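Short-chain dehydrogenase/reductase SDR (Paraburkholderia phymatum, PDB 5VA8) binds NADP and probably catalyses NADP(H)-dependent oxidation or reduction as a member of the short-chain dehydrogenase/reductase family. Local coordinates at residues C21-G26 with V42-R47. Numbering follows the deposited sequence.
With NAP (NADP nicotinamide-adenine-dinucleotide phosphate), chain E.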
loop_
_atom_site.group_PDB
_atom_site.type_symbol
_atom_site.label_atom_id
_atom_site.label_comp_id
_atom_site.label_asym_id
_atom_site.label_seq_id
_atom_site.Cartn_x
_atom_site.Cartn_y
_atom_site.Cartn_z
ATOM N N CYS A 21 25.851 -4.404 10.799
ATOM C CA CYS A 21 25.617 -3.877 12.144
ATOM C C CYS A 21 24.847 -4.854 13.022
ATOM O O CYS A 21 23.945 -5.557 12.557
ATOM C CB CYS A 21 24.836 -2.565 12.069
ATOM S SG CYS A 21 25.693 -1.270 11.178
ATOM N N ALA A 22 25.195 -4.873 14.309
ATOM C CA ALA A 22 24.430 -5.592 15.325
ATOM C C ALA A 22 24.315 -7.071 14.949
ATOM O O ALA A 22 23.228 -7.622 14.737
ATOM C CB ALA A 22 23.065 -4.928 15.527
ATOM N N ALA A 23 25.481 -7.712 14.871
ATOM C CA ALA A 23 25.569 -8.944 14.095
ATOM C C ALA A 23 26.368 -10.039 14.794
ATOM O O ALA A 23 26.847 -10.966 14.125
ATOM C CB ALA A 23 26.171 -8.649 12.711
ATOM N N SER A 24 26.515 -9.990 16.118
ATOM C CA SER A 24 27.091 -11.153 16.779
ATOM C C SER A 24 26.056 -12.249 16.999
ATOM O O SER A 24 26.439 -13.398 17.249
ATOM C CB SER A 24 27.747 -10.751 18.110
ATOM O OG SER A 24 26.792 -10.414 19.107
ATOM N N LYS A 25 24.766 -11.916 16.892
ATOM C CA LYS A 25 23.667 -12.850 17.108
ATOM C C LYS A 25 22.549 -12.553 16.120
ATOM O O LYS A 25 22.500 -11.487 15.506
ATOM C CB LYS A 25 23.104 -12.752 18.537
ATOM C CG LYS A 25 24.152 -12.911 19.629
ATOM C CD LYS A 25 23.628 -12.406 20.969
ATOM C CE LYS A 25 22.328 -13.086 21.340
ATOM N NZ LYS A 25 21.770 -12.616 22.645
ATOM N N GLY A 26 21.641 -13.525 15.990
ATOM C CA GLY A 26 20.323 -13.273 15.407
ATOM C C GLY A 26 20.354 -12.956 13.922
ATOM O O GLY A 26 21.161 -13.493 13.152
ATOM N N VAL A 42 33.610 -9.308 5.797
ATOM C CA VAL A 42 32.579 -8.722 6.646
ATOM C C VAL A 42 33.210 -8.098 7.883
ATOM O O VAL A 42 34.108 -8.675 8.504
ATOM C CB VAL A 42 31.492 -9.745 7.049
ATOM C CG1 VAL A 42 30.678 -10.162 5.817
ATOM C CG2 VAL A 42 32.107 -10.951 7.749
ATOM N N THR A 43 32.734 -6.908 8.225
ATOM C CA THR A 43 33.012 -6.269 9.501
ATOM C C THR A 43 31.731 -6.347 10.313
ATOM O O THR A 43 30.704 -5.795 9.896
ATOM C CB THR A 43 33.443 -4.819 9.292
ATOM O OG1 THR A 43 34.683 -4.790 8.579
ATOM C CG2 THR A 43 33.608 -4.104 10.629
ATOM N N ILE A 44 31.771 -7.060 11.439
ATOM C CA ILE A 44 30.587 -7.251 12.272
ATOM C C ILE A 44 30.725 -6.402 13.528
ATOM O O ILE A 44 31.818 -6.269 14.097
ATOM C CB ILE A 44 30.322 -8.732 12.622
ATOM C CG1 ILE A 44 31.501 -9.388 13.334
ATOM C CG2 ILE A 44 29.973 -9.527 11.356
ATOM C CD1 ILE A 44 31.160 -10.802 13.829
ATOM N N VAL A 45 29.607 -5.818 13.944
ATOM C CA VAL A 45 29.552 -4.855 15.039
ATOM C C VAL A 45 28.594 -5.374 16.101
ATOM O O VAL A 45 27.472 -5.788 15.781
ATOM C CB VAL A 45 29.091 -3.472 14.540
ATOM C CG1 VAL A 45 28.990 -2.510 15.700
ATOM C CG2 VAL A 45 30.054 -2.922 13.469
ATOM N N ALA A 46 29.029 -5.349 17.361
ATOM C CA ALA A 46 28.141 -5.624 18.484
ATOM C C ALA A 46 28.750 -5.000 19.731
ATOM O O ALA A 46 29.933 -4.659 19.752
ATOM C CB ALA A 46 27.913 -7.129 18.686
ATOM N N ARG A 47 27.934 -4.871 20.778
ATOM C CA ARG A 47 28.409 -4.197 21.983
ATOM C C ARG A 47 29.264 -5.107 22.855
ATOM O O ARG A 47 30.268 -4.657 23.421
ATOM C CB ARG A 47 27.226 -3.657 22.783
ATOM C CG ARG A 47 26.474 -2.542 22.046
ATOM C CD ARG A 47 25.130 -2.248 22.698
ATOM N NE ARG A 47 24.262 -3.424 22.682
ATOM C CZ ARG A 47 23.003 -3.422 23.108
ATOM N NH1 ARG A 47 22.457 -2.303 23.568
ATOM N NH2 ARG A 47 22.286 -4.538 23.078
HETATM P PA NAP E . 19.134 -10.611 18.675
HETATM O O1A NAP E . 19.118 -12.053 18.365
HETATM O O2A NAP E . 18.993 -10.244 20.137
HETATM O O5B NAP E . 20.506 -10.031 18.082
HETATM C C5B NAP E . 20.795 -8.634 18.241
HETATM C C4B NAP E . 22.241 -8.437 17.881
HETATM O O4B NAP E . 22.499 -7.023 17.764
HETATM C C3B NAP E . 23.245 -8.949 18.914
HETATM O O3B NAP E . 24.443 -9.337 18.257
HETATM C C2B NAP E . 23.473 -7.707 19.771
HETATM O O2B NAP E . 24.697 -7.865 20.522
HETATM C C1B NAP E . 23.509 -6.639 18.675
HETATM N N9A NAP E . 23.190 -5.290 19.129
HETATM C C8A NAP E . 22.022 -4.876 19.713
HETATM N N7A NAP E . 21.957 -3.582 19.923
HETATM C C5A NAP E . 23.174 -3.112 19.452
HETATM C C6A NAP E . 23.737 -1.821 19.402
HETATM N N6A NAP E . 23.118 -0.722 19.846
HETATM N N1A NAP E . 24.979 -1.695 18.884
HETATM C C2A NAP E . 25.600 -2.794 18.435
HETATM N N3A NAP E . 25.169 -4.060 18.430
HETATM C C4A NAP E . 23.945 -4.152 18.959
HETATM O O3 NAP E . 17.978 -9.841 17.883
HETATM P PN NAP E . 17.287 -10.083 16.458
HETATM O O1N NAP E . 18.308 -10.496 15.476
HETATM O O2N NAP E . 16.104 -10.943 16.673
HETATM O O5D NAP E . 16.785 -8.598 16.153
HETATM C C5D NAP E . 17.534 -7.714 15.295
HETATM C C4D NAP E . 16.632 -6.539 15.010
HETATM O O4D NAP E . 15.481 -7.004 14.267
HETATM C C3D NAP E . 16.073 -5.818 16.242
HETATM O O3D NAP E . 15.944 -4.418 15.993
HETATM C C2D NAP E . 14.693 -6.449 16.393
HETATM O O2D NAP E . 13.751 -5.647 17.100
HETATM C C1D NAP E . 14.322 -6.573 14.918
HETATM N N1N NAP E . 13.244 -7.555 14.646
HETATM C C2N NAP E . 13.321 -8.800 15.148
HETATM C C3N NAP E . 12.347 -9.725 14.840
HETATM C C7N NAP E . 12.326 -11.144 15.322
HETATM O O7N NAP E . 11.237 -11.747 15.370
HETATM N N7N NAP E . 13.452 -11.659 15.809
HETATM C C4N NAP E . 11.344 -9.356 13.946
HETATM C C5N NAP E . 11.290 -8.061 13.459
HETATM C C6N NAP E . 12.244 -7.163 13.834
HETATM P P2B NAP E . 25.012 -6.952 21.815
HETATM O O1X NAP E . 25.261 -5.571 21.307
HETATM O O2X NAP E . 23.798 -7.024 22.742
HETATM O O3X NAP E . 26.253 -7.622 22.438
#
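Ala23 N donates a 2.9 Å hydrogen bond to Val45 O and so ties the loop after strand 17-20 to the end of strand 41-46. On one flank of this bond Ala23 CB packs on Ile44 CG2 at 4.1 Å; on the other, Ser24 OG lies 3.5 Å from Ala46 CB. Set between its backbone N and carbonyl carbon (chi1 72°), Ser24 OG also accepts a 2.7 Å hydrogen bond from O3B of the adenosine ribose, and Lys25 N gives that same hydroxyl a weak one. Ala22 CB lies 3.1 Å from the ribose O4B.

The 2'-phosphate is read from the other segment. Arg47 hydrogen-bonds O1X through both its backbone N and NE, NE at 2.7 Å, while NH2 hydrogen-bonds O2X; the NE and NH2 bonds to two phosphate oxygens fix the guanidinium's rotation. Its chain bends at chi3 (-61°), and the adenine N7A lies over one guanidinium face, offset toward the rim, 3.4 Å from Arg47 CZ.

Farther out, Ser24 O is hydrogen-bonded to Thr55 OG1 of helix 49-63, and Lys25 NZ forms a salt bridge with Asp197. The whole exemplifies the adenosine end of an NADP-dependent SDR Rossmann fold, its glycine-rich loop a variant with Ala22 at the first glycine position.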